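Local coordinates for protein SAS-6 (PDB 4CKM) that probably builds the hub of the centriolar and basal-body cartwheel, its N-terminal head domain pairing with a second copy of itself, at residues Q57-G62 / P89-E94; D100-F105 / L109-D114. One frame throughout, in Å; residues are numbered along the deposited sequence.

Contact 1. Residues Q57-G62 / P89-E94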
# COMPACT_ATOMS: atom_id res chain seq x y z
N GLN A 57 14.45 -15.63 1.93
CA GLN A 57 14.10 -17.03 1.74
C GLN A 57 12.62 -17.22 2.04
O GLN A 57 12.05 -16.49 2.84
CB GLN A 57 14.91 -17.94 2.66
CG GLN A 57 14.61 -17.69 4.11
CD GLN A 57 15.18 -18.74 5.05
OE1 GLN A 57 14.95 -19.94 4.90
NE2 GLN A 57 15.89 -18.28 6.05
N VAL A 58 12.03 -18.22 1.42
CA VAL A 58 10.65 -18.58 1.67
C VAL A 58 10.64 -19.82 2.53
O VAL A 58 11.27 -20.82 2.21
CB VAL A 58 9.89 -18.80 0.35
CG1 VAL A 58 8.56 -19.50 0.59
CG2 VAL A 58 9.66 -17.47 -0.36
N ARG A 59 9.93 -19.74 3.65
CA ARG A 59 9.99 -20.78 4.66
C ARG A 59 8.70 -20.88 5.46
O ARG A 59 7.95 -19.92 5.55
CB ARG A 59 11.18 -20.52 5.57
CG ARG A 59 10.93 -19.48 6.64
CD ARG A 59 12.20 -18.78 7.02
NE ARG A 59 12.38 -18.68 8.46
CZ ARG A 59 13.04 -17.71 9.09
NH1 ARG A 59 13.56 -16.68 8.43
NH2 ARG A 59 13.13 -17.74 10.40
N PRO A 60 8.42 -22.05 6.03
CA PRO A 60 7.16 -22.20 6.75
C PRO A 60 7.25 -21.58 8.14
O PRO A 60 8.21 -21.81 8.86
CB PRO A 60 6.97 -23.72 6.82
CG PRO A 60 8.34 -24.31 6.70
CD PRO A 60 9.24 -23.28 6.06
N LEU A 61 6.27 -20.75 8.48
CA LEU A 61 6.22 -20.14 9.81
C LEU A 61 4.92 -20.48 10.49
O LEU A 61 3.88 -20.65 9.85
CB LEU A 61 6.38 -18.61 9.74
CG LEU A 61 7.74 -18.04 9.29
CD1 LEU A 61 7.72 -16.52 9.23
CD2 LEU A 61 8.87 -18.51 10.21
N GLY A 62 4.98 -20.60 11.80
CA GLY A 62 3.76 -20.74 12.59
C GLY A 62 3.09 -19.37 12.72
O GLY A 62 3.75 -18.35 12.98
N PRO A 89 13.53 -21.34 18.23
CA PRO A 89 12.95 -20.67 19.39
C PRO A 89 13.19 -19.16 19.51
O PRO A 89 12.31 -18.47 20.00
CB PRO A 89 13.61 -21.38 20.57
CG PRO A 89 13.83 -22.76 20.06
CD PRO A 89 14.23 -22.58 18.63
N PHE A 90 14.35 -18.65 19.10
CA PHE A 90 14.62 -17.19 19.22
C PHE A 90 13.68 -16.37 18.32
O PHE A 90 13.48 -15.15 18.55
CB PHE A 90 16.07 -16.83 18.87
CG PHE A 90 17.12 -17.56 19.69
CD1 PHE A 90 17.53 -17.07 20.92
CD2 PHE A 90 17.71 -18.74 19.20
CE1 PHE A 90 18.50 -17.74 21.67
CE2 PHE A 90 18.67 -19.41 19.94
CZ PHE A 90 19.07 -18.91 21.17
N PHE A 91 13.12 -17.03 17.29
CA PHE A 91 12.23 -16.38 16.34
C PHE A 91 10.81 -16.42 16.85
O PHE A 91 10.10 -17.41 16.69
CB PHE A 91 12.31 -17.06 14.98
CG PHE A 91 11.68 -16.26 13.87
CD1 PHE A 91 10.30 -16.22 13.71
CD2 PHE A 91 12.48 -15.55 12.99
CE1 PHE A 91 9.74 -15.49 12.69
CE2 PHE A 91 11.91 -14.83 11.95
CZ PHE A 91 10.54 -14.79 11.81
N LEU A 92 10.41 -15.32 17.46
CA LEU A 92 9.09 -15.18 18.06
C LEU A 92 8.75 -13.71 18.02
O LEU A 92 9.41 -12.93 18.69
CB LEU A 92 9.11 -15.67 19.50
CG LEU A 92 7.91 -15.29 20.39
CD1 LEU A 92 6.61 -15.79 19.78
CD2 LEU A 92 8.09 -15.85 21.80
N PHE A 93 7.78 -13.33 17.19
CA PHE A 93 7.39 -11.93 17.06
C PHE A 93 5.88 -11.80 17.27
O PHE A 93 5.12 -12.64 16.81
CB PHE A 93 7.75 -11.36 15.69
CG PHE A 93 9.22 -11.33 15.39
CD1 PHE A 93 9.91 -12.51 15.10
CD2 PHE A 93 9.89 -10.12 15.32
CE1 PHE A 93 11.26 -12.47 14.80
CE2 PHE A 93 11.24 -10.08 15.01
CZ PHE A 93 11.93 -11.25 14.74
N GLU A 94 5.48 -10.72 17.94
CA GLU A 94 4.08 -10.51 18.31
C GLU A 94 3.63 -9.07 18.11
O GLU A 94 4.38 -8.12 18.32
CB GLU A 94 3.86 -10.84 19.77
CG GLU A 94 4.09 -12.29 20.12
CD GLU A 94 3.78 -12.61 21.57
OE1 GLU A 94 3.79 -11.66 22.39
OE2 GLU A 94 3.51 -13.79 21.88
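In the mixed sheet of the SAS-6 head domain, an XRCC4-like fold, Arg59 and Leu61 on strand 57-70 reach Phe91 on strand 88-98. The two strands are not neighbours: strand 76-85 runs between them, no backbone hydrogen bond joins them, and the nearest CA atoms, those of Leu61 and Phe91, are 9.6 Å apart. The long side chains therefore do all the touching. Phe91 swings its ring out with CG anti to the backbone N (chi1 -166°), and Arg59 arrives from the opposite direction. Arg59 NH2 sits over one face of the ring, 3.5 Å from both Phe91 CD2 and Phe91 CE2, while the guanidinium plane is turned 60° from the ring plane, far from a flat stack. A salt bridge from NH2 to Asp85 and a hydrogen bond from NH1 to Thr49 hold the guanidinium in place, so the group that lies against the ring is also tied to the strands flanking its own. The other face of the ring is taken by Phe93, whose CE1 stands 3.6 Å above the Phe91 plane, over its centre. Leu61 crosses Phe91 at about a right angle and meets the far end of the ring with both methyls: Leu61 CD2 lies 4.0 Å from Phe91 CE1, and Leu61 CD1 is 4.1 Å from that same carbon.

Contact 2. Residues D100-F105 / L109-D114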
# COMPACT_ATOMS: atom_id res chain seq x y z
N ASP A 100 -8.38 -0.01 22.86
CA ASP A 100 -8.04 1.40 23.13
C ASP A 100 -7.37 2.11 22.00
O ASP A 100 -7.60 3.29 21.81
CB ASP A 100 -7.05 1.49 24.29
CG ASP A 100 -7.68 1.20 25.59
OD1 ASP A 100 -8.92 1.01 25.61
OD2 ASP A 100 -6.94 1.16 26.60
N ASP A 101 -6.47 1.43 21.31
CA ASP A 101 -5.74 2.03 20.21
C ASP A 101 -6.36 1.75 18.85
O ASP A 101 -5.79 2.11 17.83
CB ASP A 101 -4.33 1.51 20.24
CG ASP A 101 -3.67 1.76 21.56
OD1 ASP A 101 -3.59 2.94 21.92
OD2 ASP A 101 -3.25 0.80 22.24
N TYR A 102 -7.51 1.09 18.80
CA TYR A 102 -7.99 0.59 17.52
C TYR A 102 -8.37 1.71 16.57
O TYR A 102 -8.05 1.66 15.39
CB TYR A 102 -9.15 -0.38 17.65
CG TYR A 102 -9.54 -0.96 16.30
CD1 TYR A 102 -8.66 -1.77 15.59
CD2 TYR A 102 -10.79 -0.69 15.72
CE1 TYR A 102 -9.00 -2.32 14.36
CE2 TYR A 102 -11.14 -1.23 14.49
CZ TYR A 102 -10.23 -2.04 13.82
OH TYR A 102 -10.54 -2.58 12.60
N ASN A 103 -9.04 2.73 17.09
CA ASN A 103 -9.48 3.82 16.25
C ASN A 103 -8.38 4.50 15.49
O ASN A 103 -8.52 4.78 14.30
CB ASN A 103 -10.29 4.83 17.05
CG ASN A 103 -11.64 4.27 17.42
OD1 ASN A 103 -12.17 3.39 16.73
ND2 ASN A 103 -12.20 4.77 18.49
N ALA A 104 -7.27 4.76 16.17
CA ALA A 104 -6.10 5.29 15.47
C ALA A 104 -5.58 4.33 14.41
O ALA A 104 -5.15 4.73 13.34
CB ALA A 104 -5.00 5.60 16.47
N PHE A 105 -5.60 3.05 14.75
CA PHE A 105 -4.99 1.98 13.94
C PHE A 105 -5.87 1.83 12.70
O PHE A 105 -5.38 1.77 11.57
CB PHE A 105 -4.92 0.72 14.83
CG PHE A 105 -4.54 -0.56 14.12
CD1 PHE A 105 -3.21 -0.94 14.00
CD2 PHE A 105 -5.52 -1.44 13.66
CE1 PHE A 105 -2.86 -2.14 13.38
CE2 PHE A 105 -5.18 -2.64 13.04
CZ PHE A 105 -3.84 -2.99 12.91
N LEU A 109 -4.72 2.64 8.81
CA LEU A 109 -4.75 1.62 7.75
C LEU A 109 -5.98 1.68 6.82
O LEU A 109 -6.11 0.88 5.87
CB LEU A 109 -4.65 0.24 8.39
CG LEU A 109 -3.34 -0.03 9.14
CD1 LEU A 109 -3.42 -1.37 9.83
CD2 LEU A 109 -2.17 -0.02 8.16
N GLU A 110 -6.89 2.61 7.09
CA GLU A 110 -8.16 2.72 6.35
C GLU A 110 -8.96 1.43 6.40
O GLU A 110 -9.54 0.98 5.41
CB GLU A 110 -7.91 3.21 4.92
CG GLU A 110 -6.97 4.42 4.89
CD GLU A 110 -7.13 5.34 3.69
OE1 GLU A 110 -8.17 5.32 2.98
OE2 GLU A 110 -6.20 6.14 3.47
N LEU A 111 -9.04 0.85 7.57
CA LEU A 111 -9.87 -0.33 7.76
C LEU A 111 -11.35 0.05 7.84
O LEU A 111 -11.71 1.10 8.36
CB LEU A 111 -9.45 -1.01 9.05
CG LEU A 111 -8.07 -1.69 8.96
CD1 LEU A 111 -7.56 -1.93 10.37
CD2 LEU A 111 -8.18 -3.00 8.18
N LEU A 112 -12.20 -0.82 7.31
CA LEU A 112 -13.64 -0.62 7.36
C LEU A 112 -14.28 -1.43 8.47
O LEU A 112 -15.36 -1.09 8.94
CB LEU A 112 -14.27 -0.98 6.02
CG LEU A 112 -13.86 -0.07 4.86
CD1 LEU A 112 -14.57 -0.51 3.60
CD2 LEU A 112 -14.19 1.40 5.13
N VAL A 113 -13.62 -2.48 8.92
CA VAL A 113 -14.15 -3.34 9.96
C VAL A 113 -13.88 -2.79 11.37
O VAL A 113 -12.94 -2.02 11.58
CB VAL A 113 -13.55 -4.75 9.87
CG1 VAL A 113 -14.05 -5.42 8.61
CG2 VAL A 113 -12.03 -4.73 9.91
N ASP A 114 -14.70 -3.22 12.32
CA ASP A 114 -14.55 -2.80 13.71
C ASP A 114 -13.62 -3.78 14.42
O ASP A 114 -13.09 -4.71 13.81
CB ASP A 114 -15.91 -2.71 14.39
CG ASP A 114 -16.61 -4.04 14.47
OD1 ASP A 114 -15.99 -5.09 14.27
OD2 ASP A 114 -17.83 -4.03 14.70
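Tyr102 OH donates a 2.7 Å hydrogen bond to Val113 O, tying the first turn of helix 102-109 to the loop that follows the helix. Val113 O lies in the plane of the tyrosine ring, at its edge, but the hydroxyl meets the carbonyl from above: it stands 51° out of the carbonyl plane. A chi1 of -175° carries the tyrosine ring away from its own backbone N and over to the loop. The second bond is helical, from Leu109 N to Phe105 O at 3.0 Å, in the last turn; Glu110 then takes positive phi and ends the helix in a Schellman motif. Further along, Asp114 OD1 accepts from Gly117 N at the start of helix 117-130. Glu110 makes a salt bridge to Arg156 of the second subunit, and Phe163 of that subunit packs on Val113, so this loop belongs to the dimer interface, consistent with the head-to-head pairing of SAS-6 hubs.

Apolar contacts accompany the two bonds. Leu111, which also touches Phe118 and Tyr121 of helix 117-130, meets both aromatic side chains with its CD1 methyl, 3.8 Å from Tyr102 OH and 3.6 Å from Phe105 CE2. Leu109 instead covers a face of the Phe105 ring in a CH-pi contact: its CD1 is 3.8 Å from the ring centroid and 23° off the normal, displaced toward the rim so that its closest ring atom is Phe105 CZ, at 3.5 Å.

From the N terminus, the chain first pairs strand 39-50 with strand 57-70, then runs back along strand 76-85 and returns in strand 88-98. Contact 1 closes the part from strand 57-70 to strand 88-98, bridging the second and fourth strands of the sheet across the third. The same fourth strand leads on into helix 102-109, where contact 2 closes a much shorter loop, folding the chain after the helix back onto its first turn ahead of helix 117-130. The two are in series, neither enclosing nor crossing the other. They sit on opposite sides of the chain's centre, with their own centres 26 Å apart: contact 1 lies within one subunit, contact 2 borders the second.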